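Local coordinates for protein alpha-glucosidase (Pseudoalteromonas sp. K8, PDB 5HQA) that hydrolyses alpha-glucosides as a chloride-activated glycoside hydrolase of family 97, with a calcium ion bound beside its sugar pocket, at residues 126-131 and 227-232; 311-316 and 375-380. All coordinates share one frame; numbering follows the deposited sequence.

Contact 1: 126-131 and 227-232; sequences TKELTE and PWRTIQ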
loop_
_atom_site.group_PDB
_atom_site.type_symbol
_atom_site.label_atom_id
_atom_site.label_comp_id
_atom_site.label_asym_id
_atom_site.label_seq_id
_atom_site.Cartn_x
_atom_site.Cartn_y
_atom_site.Cartn_z
ATOM N N THR A 126 19.719 12.783 14.437
ATOM C CA THR A 126 20.638 12.059 13.578
ATOM C C THR A 126 20.511 10.552 13.715
ATOM O O THR A 126 20.938 9.832 12.810
ATOM C CB THR A 126 22.085 12.466 13.873
ATOM O OG1 THR A 126 22.338 12.311 15.274
ATOM C CG2 THR A 126 22.310 13.926 13.482
ATOM N N LYS A 127 19.934 10.062 14.811
ATOM C CA LYS A 127 19.681 8.633 14.940
ATOM C C LYS A 127 18.524 8.425 15.900
ATOM O O LYS A 127 18.478 9.051 16.962
ATOM C CB LYS A 127 20.923 7.878 15.436
ATOM C CG LYS A 127 20.788 6.361 15.332
ATOM C CD LYS A 127 22.108 5.652 15.582
ATOM C CE LYS A 127 23.178 6.145 14.620
ATOM N NZ LYS A 127 22.861 5.850 13.200
ATOM N N GLU A 128 17.592 7.563 15.520
ATOM C CA GLU A 128 16.604 7.031 16.445
ATOM C C GLU A 128 17.114 5.666 16.904
ATOM O O GLU A 128 17.406 4.804 16.068
ATOM C CB GLU A 128 15.227 6.919 15.785
ATOM C CG GLU A 128 14.163 6.430 16.754
ATOM C CD GLU A 128 12.779 6.331 16.139
ATOM O OE1 GLU A 128 12.432 7.186 15.286
ATOM O OE2 GLU A 128 12.031 5.398 16.521
ATOM N N LEU A 129 17.254 5.483 18.218
ATOM C CA LEU A 129 17.897 4.288 18.760
ATOM C C LEU A 129 16.956 3.092 18.869
ATOM O O LEU A 129 17.414 2.003 19.237
ATOM C CB LEU A 129 18.498 4.597 20.135
ATOM C CG LEU A 129 19.567 5.695 20.129
ATOM C CD1 LEU A 129 20.086 5.942 21.542
ATOM C CD2 LEU A 129 20.720 5.330 19.192
ATOM N N THR A 130 15.669 3.278 18.567
ATOM C CA THR A 130 14.667 2.219 18.609
ATOM C C THR A 130 15.174 0.931 17.980
ATOM O O THR A 130 15.654 0.928 16.843
ATOM C CB THR A 130 13.425 2.680 17.853
ATOM O OG1 THR A 130 13.011 3.944 18.373
ATOM C CG2 THR A 130 12.288 1.635 17.972
ATOM N N GLU A 131 15.024 -0.172 18.708
ATOM C CA GLU A 131 15.369 -1.487 18.193
ATOM C C GLU A 131 14.148 -2.397 18.201
ATOM O O GLU A 131 13.154 -2.148 18.895
ATOM C CB GLU A 131 16.498 -2.143 19.011
ATOM C CG GLU A 131 17.844 -1.417 18.934
ATOM C CD GLU A 131 18.829 -1.910 19.990
ATOM O OE1 GLU A 131 18.396 -2.600 20.956
ATOM O OE2 GLU A 131 20.040 -1.599 19.869
ATOM N N PRO A 227 6.302 9.178 14.617
ATOM C CA PRO A 227 5.236 8.281 14.162
ATOM C C PRO A 227 5.177 7.056 15.061
ATOM O O PRO A 227 6.072 6.796 15.867
ATOM C CB PRO A 227 5.652 7.911 12.729
ATOM C CG PRO A 227 6.650 8.987 12.319
ATOM C CD PRO A 227 7.351 9.366 13.596
ATOM N N TRP A 228 4.106 6.285 14.914
ATOM C CA TRP A 228 4.006 5.020 15.628
ATOM C C TRP A 228 4.920 3.979 14.992
ATOM O O TRP A 228 5.036 3.904 13.771
ATOM C CB TRP A 228 2.560 4.521 15.604
ATOM C CG TRP A 228 1.627 5.419 16.344
ATOM C CD1 TRP A 228 0.944 6.491 15.845
ATOM C CD2 TRP A 228 1.283 5.328 17.733
ATOM N NE1 TRP A 228 0.194 7.078 16.846
ATOM C CE2 TRP A 228 0.383 6.382 18.010
ATOM C CE3 TRP A 228 1.649 4.458 18.767
ATOM C CZ2 TRP A 228 -0.165 6.586 19.283
ATOM C CZ3 TRP A 228 1.107 4.663 20.039
ATOM C CH2 TRP A 228 0.216 5.719 20.283
ATOM N N ARG A 229 5.585 3.188 15.824
ATOM C CA ARG A 229 6.276 1.977 15.389
ATOM C C ARG A 229 5.344 0.809 15.679
ATOM O O ARG A 229 4.801 0.726 16.786
ATOM C CB ARG A 229 7.598 1.799 16.136
ATOM C CG ARG A 229 8.726 2.719 15.687
ATOM C CD ARG A 229 8.535 4.178 16.126
ATOM N NE ARG A 229 9.512 5.045 15.461
ATOM C CZ ARG A 229 9.389 5.468 14.203
ATOM N NH1 ARG A 229 8.322 5.125 13.476
ATOM N NH2 ARG A 229 10.334 6.238 13.670
ATOM N N THR A 230 5.117 -0.064 14.693
ATOM C CA THR A 230 4.111 -1.110 14.848
ATOM C C THR A 230 4.741 -2.490 14.752
ATOM O O THR A 230 5.623 -2.731 13.920
ATOM C CB THR A 230 2.963 -0.992 13.815
ATOM O OG1 THR A 230 3.463 -1.178 12.485
ATOM C CG2 THR A 230 2.307 0.373 13.897
ATOM N N ILE A 231 4.273 -3.394 15.613
ATOM C CA ILE A 231 4.704 -4.787 15.627
ATOM C C ILE A 231 3.442 -5.637 15.619
ATOM O O ILE A 231 2.797 -5.811 16.660
ATOM C CB ILE A 231 5.581 -5.118 16.838
ATOM C CG1 ILE A 231 6.757 -4.131 16.932
ATOM C CG2 ILE A 231 6.074 -6.557 16.733
ATOM C CD1 ILE A 231 7.544 -4.230 18.244
ATOM N N GLN A 232 3.078 -6.162 14.453
ATOM C CA GLN A 232 1.969 -7.101 14.374
ATOM C C GLN A 232 2.460 -8.490 14.746
ATOM O O GLN A 232 3.561 -8.895 14.358
ATOM C CB GLN A 232 1.376 -7.120 12.965
ATOM C CG GLN A 232 0.700 -5.813 12.571
ATOM C CD GLN A 232 0.025 -5.902 11.220
ATOM O OE1 GLN A 232 0.425 -5.241 10.252
ATOM N NE2 GLN A 232 -1.018 -6.712 11.151
#
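Thr130 and Arg229 mark the closest backbone approach of residues 126-131 and 227-232, yet their CA atoms are still 9.0 Å apart and no backbone hydrogen bond joins the segments. The two belong to strands 122-134 and 224-234 of different antiparallel sheets, so the contact crosses the interior of the N-terminal beta-sandwich, as in the galactose mutarotase clan, and side chains alone span it. Glu128 and Arg229 reach in from opposite directions. With CG anti to the backbone N (chi1 -177°) and an extended chain beyond, Glu128 sends its carboxylate straight across; Arg229 bends at chi2 and presents one side of its guanidinium. The grip is bidentate and side-on: Arg229 NH2 donates to Glu128 OE1 over 2.8 Å with an N-H...O angle of 171°, while Arg229 NE donates to the syn lone pair of Glu128 OE2, also over 2.8 Å. The two planes lie 28° apart, nearly coplanar, which lets both N-H groups point at oxygens. The anti lone pair of Glu128 OE2 takes a bond from Thr130 OG1 at 2.6 Å, and the Thr130 hydroxyl is itself bonded to Tyr112 OH. Apolar contact is slight, Thr130 CG2 resting 4.4 Å from Arg229 CG. Tyr192 OH bonds Glu128 OE1, and Glu186 forms a second salt bridge with Arg229 NH1. Were Glu128 cut back to an alanine, NE and NH2 of Arg229 would probably be left without their acceptors and the Thr130 hydroxyl with Tyr112 alone. All three touching residues are buried, and the chemistry implies a guanidinium shared between two glutamates, with the hydroxyls of Thr130 and Tyr192 probably helping to offset the surplus negative charge.

Contact 2: 311-316 and 375-380; sequences EGWNTG and ALYEKS. With AC1 (4,6-dideoxy-4-{[(1S,4R,5S,6S)-4,5,6-trihydroxy-3-(hydroxymethyl)cyclohex-2-en-1-yl]amino}-alpha-D-glucopyranose), chain B.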
loop_
_atom_site.group_PDB
_atom_site.type_symbol
_atom_site.label_atom_id
_atom_site.label_comp_id
_atom_site.label_asym_id
_atom_site.label_seq_id
_atom_site.Cartn_x
_atom_site.Cartn_y
_atom_site.Cartn_z
ATOM N N GLU A 311 -2.158 9.004 -19.884
ATOM C CA GLU A 311 -0.786 9.452 -19.669
ATOM C C GLU A 311 -0.190 9.956 -20.977
ATOM O O GLU A 311 -0.483 9.436 -22.058
ATOM C CB GLU A 311 0.090 8.331 -19.102
ATOM C CG GLU A 311 -0.425 7.797 -17.787
ATOM C CD GLU A 311 0.552 6.865 -17.104
ATOM O OE1 GLU A 311 1.592 6.528 -17.707
ATOM O OE2 GLU A 311 0.264 6.456 -15.956
ATOM N N GLY A 312 0.658 10.973 -20.867
ATOM C CA GLY A 312 1.250 11.579 -22.040
ATOM C C GLY A 312 0.437 12.698 -22.638
ATOM O O GLY A 312 0.645 13.041 -23.808
ATOM N N TRP A 313 -0.493 13.275 -21.875
ATOM C CA TRP A 313 -1.364 14.320 -22.397
ATOM C C TRP A 313 -0.690 15.686 -22.408
ATOM O O TRP A 313 -1.083 16.551 -23.198
ATOM C CB TRP A 313 -2.651 14.389 -21.563
ATOM C CG TRP A 313 -2.385 14.849 -20.152
ATOM C CD1 TRP A 313 -2.061 14.064 -19.075
ATOM C CD2 TRP A 313 -2.381 16.201 -19.678
ATOM N NE1 TRP A 313 -1.868 14.847 -17.963
ATOM C CE2 TRP A 313 -2.056 16.162 -18.304
ATOM C CE3 TRP A 313 -2.624 17.442 -20.283
ATOM C CZ2 TRP A 313 -1.971 17.316 -17.521
ATOM C CZ3 TRP A 313 -2.541 18.591 -19.504
ATOM C CH2 TRP A 313 -2.216 18.517 -18.135
ATOM N N ASN A 314 0.307 15.894 -21.557
ATOM C CA ASN A 314 0.908 17.198 -21.320
ATOM C C ASN A 314 2.283 17.269 -21.969
ATOM O O ASN A 314 2.966 16.253 -22.103
ATOM C CB ASN A 314 1.039 17.460 -19.818
ATOM C CG ASN A 314 1.796 16.351 -19.094
ATOM O OD1 ASN A 314 1.578 15.159 -19.339
ATOM N ND2 ASN A 314 2.686 16.741 -18.195
ATOM N N THR A 315 2.700 18.474 -22.358
ATOM C CA THR A 315 3.991 18.604 -23.021
ATOM C C THR A 315 5.138 18.275 -22.064
ATOM O O THR A 315 5.073 18.523 -20.852
ATOM C CB THR A 315 4.167 20.006 -23.606
ATOM O OG1 THR A 315 4.203 20.974 -22.553
ATOM C CG2 THR A 315 3.022 20.330 -24.552
ATOM N N GLY A 316 6.189 17.676 -22.626
ATOM C CA GLY A 316 7.366 17.336 -21.856
ATOM C C GLY A 316 7.799 15.890 -21.980
ATOM O O GLY A 316 8.871 15.520 -21.489
ATOM N N ALA A 375 -6.159 23.612 -10.472
ATOM C CA ALA A 375 -7.223 24.497 -10.932
ATOM C C ALA A 375 -7.712 24.083 -12.312
ATOM O O ALA A 375 -8.922 24.063 -12.572
ATOM C CB ALA A 375 -6.738 25.945 -10.946
ATOM N N LEU A 376 -6.784 23.742 -13.210
ATOM C CA LEU A 376 -7.174 23.269 -14.535
ATOM C C LEU A 376 -8.011 22.003 -14.429
ATOM O O LEU A 376 -9.055 21.872 -15.079
ATOM C CB LEU A 376 -5.930 23.018 -15.389
ATOM C CG LEU A 376 -6.188 22.276 -16.706
ATOM C CD1 LEU A 376 -7.114 23.075 -17.616
ATOM C CD2 LEU A 376 -4.875 21.960 -17.413
ATOM N N TYR A 377 -7.570 21.061 -13.597
ATOM C CA TYR A 377 -8.301 19.811 -13.464
ATOM C C TYR A 377 -9.668 20.028 -12.822
ATOM O O TYR A 377 -10.661 19.432 -13.261
ATOM C CB TYR A 377 -7.464 18.819 -12.670
ATOM C CG TYR A 377 -6.538 18.000 -13.535
ATOM C CD1 TYR A 377 -6.727 17.913 -14.914
ATOM C CD2 TYR A 377 -5.482 17.301 -12.973
ATOM C CE1 TYR A 377 -5.881 17.140 -15.706
ATOM C CE2 TYR A 377 -4.640 16.529 -13.748
ATOM C CZ TYR A 377 -4.836 16.449 -15.106
ATOM O OH TYR A 377 -3.975 15.663 -15.848
ATOM N N GLU A 378 -9.749 20.881 -11.795
ATOM C CA GLU A 378 -11.053 21.163 -11.204
ATOM C C GLU A 378 -11.987 21.779 -12.235
ATOM O O GLU A 378 -13.147 21.367 -12.360
ATOM C CB GLU A 378 -10.918 22.081 -9.988
ATOM C CG GLU A 378 -12.265 22.292 -9.286
ATOM C CD GLU A 378 -12.170 22.958 -7.911
ATOM O OE1 GLU A 378 -11.209 23.721 -7.659
ATOM O OE2 GLU A 378 -13.077 22.717 -7.079
ATOM N N LYS A 379 -11.482 22.741 -13.012
ATOM C CA LYS A 379 -12.265 23.329 -14.094
ATOM C C LYS A 379 -12.672 22.284 -15.125
ATOM O O LYS A 379 -13.725 22.407 -15.756
ATOM C CB LYS A 379 -11.457 24.453 -14.744
ATOM C CG LYS A 379 -12.028 24.994 -16.038
ATOM C CD LYS A 379 -11.061 25.958 -16.713
ATOM C CE LYS A 379 -11.664 26.525 -17.994
ATOM N NZ LYS A 379 -10.749 27.487 -18.673
ATOM N N SER A 380 -11.872 21.236 -15.291
ATOM C CA SER A 380 -12.114 20.229 -16.314
ATOM C C SER A 380 -12.885 19.014 -15.804
ATOM O O SER A 380 -12.894 17.983 -16.484
ATOM C CB SER A 380 -10.781 19.770 -16.917
ATOM O OG SER A 380 -10.076 20.869 -17.471
HETATM C C1 AC1 B . 10.967 2.989 -14.246
HETATM O O2 AC1 B . 11.211 2.306 -11.964
HETATM C C2 AC1 B . 10.384 3.085 -12.844
HETATM C C4A AC1 B . 3.488 5.026 -15.347
HETATM C C3 AC1 B . 8.950 2.627 -12.805
HETATM O O3 AC1 B . 8.451 2.660 -11.457
HETATM C C4 AC1 B . 8.118 3.475 -13.730
HETATM N N4A AC1 B . 6.644 3.290 -13.544
HETATM C C5 AC1 B . 8.597 2.981 -15.086
HETATM O O5 AC1 B . 9.991 3.463 -15.282
HETATM C C6 AC1 B . 7.768 3.429 -16.250
HETATM C C1B AC1 B . 5.857 4.569 -13.418
HETATM C C2B AC1 B . 4.250 4.221 -13.129
HETATM O O2B AC1 B . 4.200 3.286 -12.052
HETATM C C3B AC1 B . 3.603 3.780 -14.296
HETATM O O3B AC1 B . 2.260 3.293 -14.053
HETATM O O4 AC1 B . 2.960 4.576 -16.580
HETATM C C5B AC1 B . 4.750 5.689 -15.578
HETATM C C7B AC1 B . 5.972 5.451 -14.531
HETATM C C6B AC1 B . 4.716 6.998 -16.385
HETATM O O6B AC1 B . 4.181 7.988 -15.564
#
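Trp313 and Tyr377 meet within the TIM-barrel catalytic domain, where the loop after strand 307-310 leans on the end of helix 363-379. The tight part centres on the phenol oxygen: Tyr377 OH lies 3.1 Å from Trp313 CZ2, and Tyr377 CZ is 3.8 Å from the same carbon. The rings are oblique, planes 48° apart, which makes this neither a stack nor an edge-to-face pair. Tyr377 CE1 sits off one indole face near the rim; the opposite face is covered by Asn314 CB, 3.5 Å above the plane and over the ring centre. Trp313 reaches this position with CG between its backbone N and carbonyl carbon (chi1 66°). Although Trp313 NE1 approaches Tyr377 OH, the angle is too poor for a hydrogen bond; both polar atoms instead bond the backbone of His356 on barrel strand 352-358, NE1 to its O and OH to its N. The indole and phenol are thus pinned to one residue of a neighbouring strand, and the His357 ring lies nearly parallel to the Tyr377 ring. Packing is looser toward the solvent-exposed outer face of helix 363-379, where partly exposed Leu376 brings CD2 only to 4.4 Å from Trp313 CH2. On the inner side the same loop enters the sugar pocket. Glu311 OE2 pairs with Lys386 and OE1 with Trp280 NE1, and the O4 hydroxyl of the acarbose unit AC1 donates to Glu311 OE1 over 2.6 Å.

In the fold
Contacts 1 and 2 sit in different domains, their centres 40 Å apart and their nearest atoms about 29 Å apart, and they share no strand or helix. Contact 1 is wholly buried and joins two strands from facing sheets; contact 2 joins a loop to a helix end and runs from buried aromatic rings to a partly exposed leucine. Their chemistry differs accordingly. In 126-131 with 227-232, charged groups bond directly between the sheets, far from any bound sugar or metal. In 311-316 with 375-380, no hydrogen bond crosses: van der Waals contact does the joining, the polar atoms of the rings turn to the backbone of strand 352-358, and one end of the loop touches the ligand.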